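Local coordinates for alpha-1,4-endofucoidanase (Mariniflexile fucanivorans, PDB 6DLH), which hydrolyses internal alpha-1,4-fucosidic linkages of fucoidan, a sulfated fucan, as a retaining endo-acting glycoside hydrolase of family 107, at residues R143-Y151 with I220-V231. Residues are numbered along the deposited sequence; the frame is centred on the assembly and turned at random.
Sequences RTEIYVNSY and IDAWCFDSADNV
Tyr147 and Asp226 meet near the C-terminal ends of two neighbouring parallel strands, where the phenol OH gives a 2.7 Å hydrogen bond to Asp226 OD2. The carboxylate receives it on the anti lone pair, its plane turned 75° from the ring. With CG anti to the backbone N (chi1 174°), beside the residue's own carbonyl carbon, the ring leans toward the C-terminal end of its strand, where Asp226 lies. Asp226 OD1 accepts from Asn270. Asn149 ND2 adds a second shell, bonding to Ser227 OG, which also meets Arg156, and weakly to Tyr147 OH.

Just beyond, Ser150 grips the backbone carbonyl of Asp226 twice, its N and OG approaching Asp226 O from opposite faces, OG at 2.6 Å. Asn149 OD1 accepts from Tyr151 N in an Asx turn as the strand ends; beyond it, Val231 CB lies over one face of the Tyr151 ring, 3.8 Å from its centroid, a CH-pi contact.

From Ile146 to Asp226 the pairing is regular, as in Val148 N to Cys224 O (3.1 Å). On one side of the sheet Ile146 CB sits over a face of the Trp223 indole, Val148 CG2 meets its edge, and Val148 CB packs 3.6 Å from Phe225 CD1. At the N-terminal end Asp221 OD2 forms a salt bridge with Arg143 NE (3.0 Å), and OD1 accepts from Thr144 N.

Both strands belong to the catalytic domain's parallel sheet, consistent with the barrel-like architecture of GH29 relatives. Such barrels usually carry their active site at the C-terminal edge, so an ethanediol bound beside Asp226 is consistent with a pocket there. Strand 80-84 flanks 143-149, strand 266-269 flanks 222-226, and helices 129-139 and 198-216 cover the Ile146-Trp223-Phe225 face.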
ATOM      1  N   ARG A 143      -8.880  -3.570  12.707  1.00 30.69           N
ATOM      2  CA  ARG A 143      -9.699  -2.609  11.979  1.00 29.97           C
ATOM      3  C   ARG A 143      -8.786  -1.774  11.086  1.00 29.56           C
ATOM      4  O   ARG A 143      -7.568  -1.920  11.147  1.00 28.48           O
ATOM      5  CB  ARG A 143     -10.517  -1.751  12.957  1.00 31.15           C
ATOM      6  CG  ARG A 143     -11.710  -2.490  13.548  1.00 32.23           C
ATOM      7  CD  ARG A 143     -12.334  -1.886  14.792  1.00 34.15           C
ATOM      8  NE  ARG A 143     -13.579  -1.245  14.420  1.00 38.59           N
ATOM      9  CZ  ARG A 143     -14.796  -1.649  14.765  1.00 36.95           C
ATOM     10  NH1 ARG A 143     -14.999  -2.330  15.882  1.00 36.51           N
ATOM     11  NH2 ARG A 143     -15.812  -1.351  13.982  1.00 36.52           N
ATOM     12  N   THR A 144      -9.379  -0.929  10.233  1.00 29.55           N
ATOM     13  CA  THR A 144      -8.598  -0.174   9.263  1.00 29.85           C
ATOM     14  C   THR A 144      -9.018   1.295   9.263  1.00 28.48           C
ATOM     15  O   THR A 144     -10.170   1.631   9.550  1.00 27.73           O
ATOM     16  CB  THR A 144      -8.676  -0.796   7.860  1.00 31.39           C
ATOM     17  OG1 THR A 144      -9.956  -0.462   7.323  1.00 35.12           O
ATOM     18  CG2 THR A 144      -8.526  -2.300   7.872  1.00 29.41           C
ATOM     19  N   GLU A 145      -8.040   2.154   8.955  1.00 28.13           N
ATOM     20  CA  GLU A 145      -8.206   3.587   8.759  1.00 27.08           C
ATOM     21  C   GLU A 145      -7.595   3.897   7.400  1.00 27.20           C
ATOM     22  O   GLU A 145      -6.508   3.412   7.097  1.00 29.57           O
ATOM     23  CB  GLU A 145      -7.496   4.358   9.882  1.00 25.78           C
ATOM     24  CG  GLU A 145      -7.602   5.879   9.787  1.00 25.53           C
ATOM     25  CD  GLU A 145      -6.794   6.686  10.810  1.00 26.83           C
ATOM     26  OE1 GLU A 145      -5.693   6.231  11.209  1.00 25.53           O
ATOM     27  OE2 GLU A 145      -7.257   7.788  11.206  1.00 25.54           O
ATOM     28  N   ILE A 146      -8.296   4.692   6.586  1.00 27.06           N
ATOM     29  CA  ILE A 146      -7.853   4.916   5.221  1.00 27.28           C
ATOM     30  C   ILE A 146      -7.501   6.385   5.033  1.00 28.08           C
ATOM     31  O   ILE A 146      -8.304   7.261   5.356  1.00 29.37           O
ATOM     32  CB  ILE A 146      -8.909   4.427   4.204  1.00 28.59           C
ATOM     33  CG1 ILE A 146      -9.214   2.930   4.362  1.00 27.41           C
ATOM     34  CG2 ILE A 146      -8.489   4.781   2.782  1.00 28.00           C
ATOM     35  CD1 ILE A 146      -8.078   2.006   3.968  1.00 29.14           C
ATOM     36  N   TYR A 147      -6.298   6.626   4.496  1.00 28.53           N
ATOM     37  CA  TYR A 147      -5.797   7.967   4.261  1.00 31.15           C
ATOM     38  C   TYR A 147      -6.121   8.413   2.838  1.00 33.67           C
ATOM     39  O   TYR A 147      -5.823   7.706   1.879  1.00 34.37           O
ATOM     40  CB  TYR A 147      -4.282   8.027   4.457  1.00 30.63           C
ATOM     41  CG  TYR A 147      -3.678   9.357   4.080  1.00 31.60           C
ATOM     42  CD1 TYR A 147      -3.398   9.677   2.756  1.00 30.35           C
ATOM     43  CD2 TYR A 147      -3.394  10.307   5.051  1.00 30.37           C
ATOM     44  CE1 TYR A 147      -2.857  10.904   2.406  1.00 29.61           C
ATOM     45  CE2 TYR A 147      -2.841  11.532   4.721  1.00 30.67           C
ATOM     46  CZ  TYR A 147      -2.572  11.832   3.395  1.00 30.98           C
ATOM     47  OH  TYR A 147      -2.027  13.045   3.088  1.00 29.43           O
ATOM     48  N   VAL A 148      -6.700   9.616   2.726  1.00 35.18           N
ATOM     49  CA  VAL A 148      -6.975  10.258   1.451  1.00 34.44           C
ATOM     50  C   VAL A 148      -6.531  11.711   1.554  1.00 34.33           C
ATOM     51  O   VAL A 148      -6.925  12.414   2.476  1.00 34.21           O
ATOM     52  CB  VAL A 148      -8.465  10.161   1.061  1.00 33.75           C
ATOM     53  CG1 VAL A 148      -8.788  11.048  -0.137  1.00 34.42           C
ATOM     54  CG2 VAL A 148      -8.898   8.724   0.790  1.00 32.28           C
ATOM     55  N   ASN A 149      -5.680  12.140   0.621  1.00 35.03           N
ATOM     56  CA  ASN A 149      -5.343  13.547   0.549  1.00 38.04           C
ATOM     57  C   ASN A 149      -6.478  14.256  -0.182  1.00 42.49           C
ATOM     58  O   ASN A 149      -6.949  13.778  -1.213  1.00 43.81           O
ATOM     59  CB  ASN A 149      -3.962  13.784  -0.058  1.00 38.31           C
ATOM     60  CG  ASN A 149      -3.548  15.235   0.034  1.00 39.34           C
ATOM     61  OD1 ASN A 149      -3.982  16.053  -0.776  1.00 42.13           O
ATOM     62  ND2 ASN A 149      -2.729  15.566   1.020  1.00 38.33           N
ATOM     63  N   SER A 150      -6.914  15.386   0.381  1.00 42.12           N
ATOM     64  CA  SER A 150      -8.134  16.059  -0.037  1.00 40.88           C
ATOM     65  C   SER A 150      -8.014  16.614  -1.455  1.00 38.98           C
ATOM     66  O   SER A 150      -9.025  16.728  -2.143  1.00 40.02           O
ATOM     67  CB  SER A 150      -8.522  17.132   0.951  1.00 41.02           C
ATOM     68  OG  SER A 150      -8.994  16.555   2.163  1.00 41.80           O
ATOM     69  N   TYR A 151      -6.784  16.943  -1.876  1.00 37.98           N
ATOM     70  CA  TYR A 151      -6.499  17.497  -3.192  1.00 40.19           C
ATOM     71  C   TYR A 151      -6.700  16.440  -4.276  1.00 43.85           C
ATOM     72  O   TYR A 151      -6.874  16.788  -5.440  1.00 43.20           O
ATOM     73  CB  TYR A 151      -5.069  18.041  -3.277  1.00 39.40           C
ATOM     74  CG  TYR A 151      -4.892  19.460  -2.797  1.00 40.54           C
ATOM     75  CD1 TYR A 151      -5.101  20.541  -3.644  1.00 41.07           C
ATOM     76  CD2 TYR A 151      -4.514  19.727  -1.490  1.00 39.55           C
ATOM     77  CE1 TYR A 151      -4.945  21.849  -3.201  1.00 40.64           C
ATOM     78  CE2 TYR A 151      -4.349  21.027  -1.034  1.00 40.12           C
ATOM     79  CZ  TYR A 151      -4.569  22.095  -1.889  1.00 40.55           C
ATOM     80  OH  TYR A 151      -4.404  23.373  -1.431  1.00 36.81           O
ATOM     81  N   ILE A 220     -13.463  -1.208   5.805  1.00 39.14           N
ATOM     82  CA  ILE A 220     -12.914   0.108   6.107  1.00 39.13           C
ATOM     83  C   ILE A 220     -13.653   0.677   7.315  1.00 38.22           C
ATOM     84  O   ILE A 220     -14.858   0.904   7.233  1.00 43.03           O
ATOM     85  CB  ILE A 220     -13.060   1.037   4.885  1.00 39.07           C
ATOM     86  CG1 ILE A 220     -12.200   0.558   3.712  1.00 38.63           C
ATOM     87  CG2 ILE A 220     -12.761   2.484   5.266  1.00 39.49           C
ATOM     88  CD1 ILE A 220     -12.312   1.409   2.472  1.00 37.93           C
ATOM     89  N   ASP A 221     -12.931   0.936   8.416  1.00 33.25           N
ATOM     90  CA  ASP A 221     -13.588   1.400   9.632  1.00 32.36           C
ATOM     91  C   ASP A 221     -13.532   2.922   9.761  1.00 30.49           C
ATOM     92  O   ASP A 221     -14.360   3.508  10.451  1.00 29.71           O
ATOM     93  CB  ASP A 221     -13.053   0.717  10.894  1.00 31.03           C
ATOM     94  CG  ASP A 221     -13.213  -0.788  10.874  1.00 31.63           C
ATOM     95  OD1 ASP A 221     -12.394  -1.448  10.220  1.00 32.24           O
ATOM     96  OD2 ASP A 221     -14.160  -1.287  11.513  1.00 34.01           O
ATOM     97  N   ALA A 222     -12.549   3.555   9.108  1.00 32.42           N
ATOM     98  CA  ALA A 222     -12.290   4.975   9.303  1.00 30.66           C
ATOM     99  C   ALA A 222     -11.643   5.552   8.054  1.00 29.95           C
ATOM    100  O   ALA A 222     -10.921   4.841   7.366  1.00 30.44           O
ATOM    101  CB  ALA A 222     -11.401   5.191  10.510  1.00 28.99           C
ATOM    102  N   TRP A 223     -11.922   6.838   7.794  1.00 29.99           N
ATOM    103  CA  TRP A 223     -11.287   7.623   6.748  1.00 29.81           C
ATOM    104  C   TRP A 223     -10.699   8.891   7.368  1.00 29.98           C
ATOM    105  O   TRP A 223     -11.386   9.594   8.102  1.00 31.42           O
ATOM    106  CB  TRP A 223     -12.317   8.026   5.683  1.00 29.94           C
ATOM    107  CG  TRP A 223     -12.991   6.913   4.939  1.00 29.61           C
ATOM    108  CD1 TRP A 223     -14.066   6.182   5.350  1.00 28.62           C
ATOM    109  CD2 TRP A 223     -12.667   6.451   3.615  1.00 29.06           C
ATOM    110  NE1 TRP A 223     -14.420   5.283   4.381  1.00 32.57           N
ATOM    111  CE2 TRP A 223     -13.581   5.425   3.306  1.00 30.47           C
ATOM    112  CE3 TRP A 223     -11.697   6.799   2.669  1.00 30.44           C
ATOM    113  CZ2 TRP A 223     -13.543   4.737   2.094  1.00 30.36           C
ATOM    114  CZ3 TRP A 223     -11.655   6.118   1.472  1.00 31.06           C
ATOM    115  CH2 TRP A 223     -12.568   5.099   1.193  1.00 30.39           C
ATOM    116  N   CYS A 224      -9.447   9.221   7.043  1.00 29.23           N
ATOM    117  CA  CYS A 224      -8.933  10.515   7.461  1.00 30.16           C
ATOM    118  C   CYS A 224      -8.497  11.301   6.229  1.00 30.75           C
ATOM    119  O   CYS A 224      -7.694  10.805   5.442  1.00 31.12           O
ATOM    120  CB  CYS A 224      -7.811  10.389   8.491  1.00 29.50           C
ATOM    121  SG  CYS A 224      -6.349   9.492   7.901  1.00 28.52           S
ATOM    122  N   PHE A 225      -9.036  12.525   6.088  1.00 30.03           N
ATOM    123  CA  PHE A 225      -8.810  13.358   4.916  1.00 30.17           C
ATOM    124  C   PHE A 225      -7.846  14.488   5.255  1.00 30.68           C
ATOM    125  O   PHE A 225      -8.182  15.394   6.012  1.00 33.90           O
ATOM    126  CB  PHE A 225     -10.138  13.914   4.383  1.00 31.17           C
ATOM    127  CG  PHE A 225     -11.081  12.860   3.860  1.00 31.08           C
ATOM    128  CD1 PHE A 225     -10.924  12.342   2.580  1.00 30.92           C
ATOM    129  CD2 PHE A 225     -12.115  12.377   4.647  1.00 30.54           C
ATOM    130  CE1 PHE A 225     -11.781  11.359   2.100  1.00 31.60           C
ATOM    131  CE2 PHE A 225     -12.967  11.389   4.171  1.00 30.58           C
ATOM    132  CZ  PHE A 225     -12.799  10.885   2.899  1.00 31.09           C
ATOM    133  N   ASP A 226      -6.660  14.434   4.647  1.00 31.45           N
ATOM    134  CA  ASP A 226      -5.591  15.386   4.884  1.00 33.74           C
ATOM    135  C   ASP A 226      -5.794  16.608   3.991  1.00 36.70           C
ATOM    136  O   ASP A 226      -6.519  16.535   3.000  1.00 36.58           O
ATOM    137  CB  ASP A 226      -4.244  14.722   4.592  1.00 33.49           C
ATOM    138  CG  ASP A 226      -3.042  15.378   5.248  1.00 34.30           C
ATOM    139  OD1 ASP A 226      -3.241  16.324   6.039  1.00 32.53           O
ATOM    140  OD2 ASP A 226      -1.910  14.922   4.968  1.00 35.01           O
ATOM    141  N   SER A 227      -5.146  17.725   4.356  1.00 34.53           N
ATOM    142  CA  SER A 227      -5.095  18.930   3.541  1.00 36.34           C
ATOM    143  C   SER A 227      -6.495  19.467   3.254  1.00 35.72           C
ATOM    144  O   SER A 227      -6.700  20.136   2.245  1.00 37.18           O
ATOM    145  CB  SER A 227      -4.335  18.686   2.262  1.00 36.43           C
ATOM    146  OG  SER A 227      -2.976  18.397   2.537  1.00 41.34           O
ATOM    147  N   ALA A 228      -7.434  19.183   4.166  1.00 36.42           N
ATOM    148  CA  ALA A 228      -8.852  19.460   3.997  1.00 37.34           C
ATOM    149  C   ALA A 228      -9.137  20.963   4.034  1.00 39.92           C
ATOM    150  O   ALA A 228      -9.885  21.460   3.203  1.00 43.18           O
ATOM    151  CB  ALA A 228      -9.648  18.699   5.031  1.00 35.47           C
ATOM    152  N   ASP A 229      -8.537  21.693   4.980  1.00 39.08           N
ATOM    153  CA  ASP A 229      -8.772  23.128   5.041  1.00 40.97           C
ATOM    154  C   ASP A 229      -8.052  23.836   3.894  1.00 42.68           C
ATOM    155  O   ASP A 229      -8.514  24.878   3.435  1.00 45.84           O
ATOM    156  CB  ASP A 229      -8.476  23.735   6.417  1.00 38.85           C
ATOM    157  CG  ASP A 229      -7.038  23.587   6.879  1.00 40.23           C
ATOM    158  OD1 ASP A 229      -6.254  22.917   6.179  1.00 39.97           O
ATOM    159  OD2 ASP A 229      -6.711  24.144   7.946  1.00 42.83           O
ATOM    160  N   ASN A 230      -6.926  23.268   3.437  1.00 41.62           N
ATOM    161  CA  ASN A 230      -6.162  23.852   2.342  1.00 40.45           C
ATOM    162  C   ASN A 230      -7.041  24.002   1.098  1.00 42.70           C
ATOM    163  O   ASN A 230      -6.975  25.025   0.418  1.00 41.91           O
ATOM    164  CB  ASN A 230      -4.917  23.036   1.981  1.00 40.35           C
ATOM    165  CG  ASN A 230      -3.926  22.872   3.115  1.00 39.93           C
ATOM    166  OD1 ASN A 230      -4.191  22.179   4.094  1.00 38.17           O
ATOM    167  ND2 ASN A 230      -2.758  23.475   2.971  1.00 39.76           N
ATOM    168  N   VAL A 231      -7.850  22.976   0.797  1.00 45.01           N
ATOM    169  CA  VAL A 231      -8.554  22.920  -0.477  1.00 46.03           C
ATOM    170  C   VAL A 231     -10.046  23.200  -0.297  1.00 47.27           C
ATOM    171  O   VAL A 231     -10.643  23.890  -1.122  1.00 51.14           O
ATOM    172  CB  VAL A 231      -8.294  21.613  -1.257  1.00 47.30           C
ATOM    173  CG1 VAL A 231      -8.750  20.373  -0.497  1.00 47.37           C
ATOM    174  CG2 VAL A 231      -8.921  21.652  -2.643  1.00 44.04           C
TER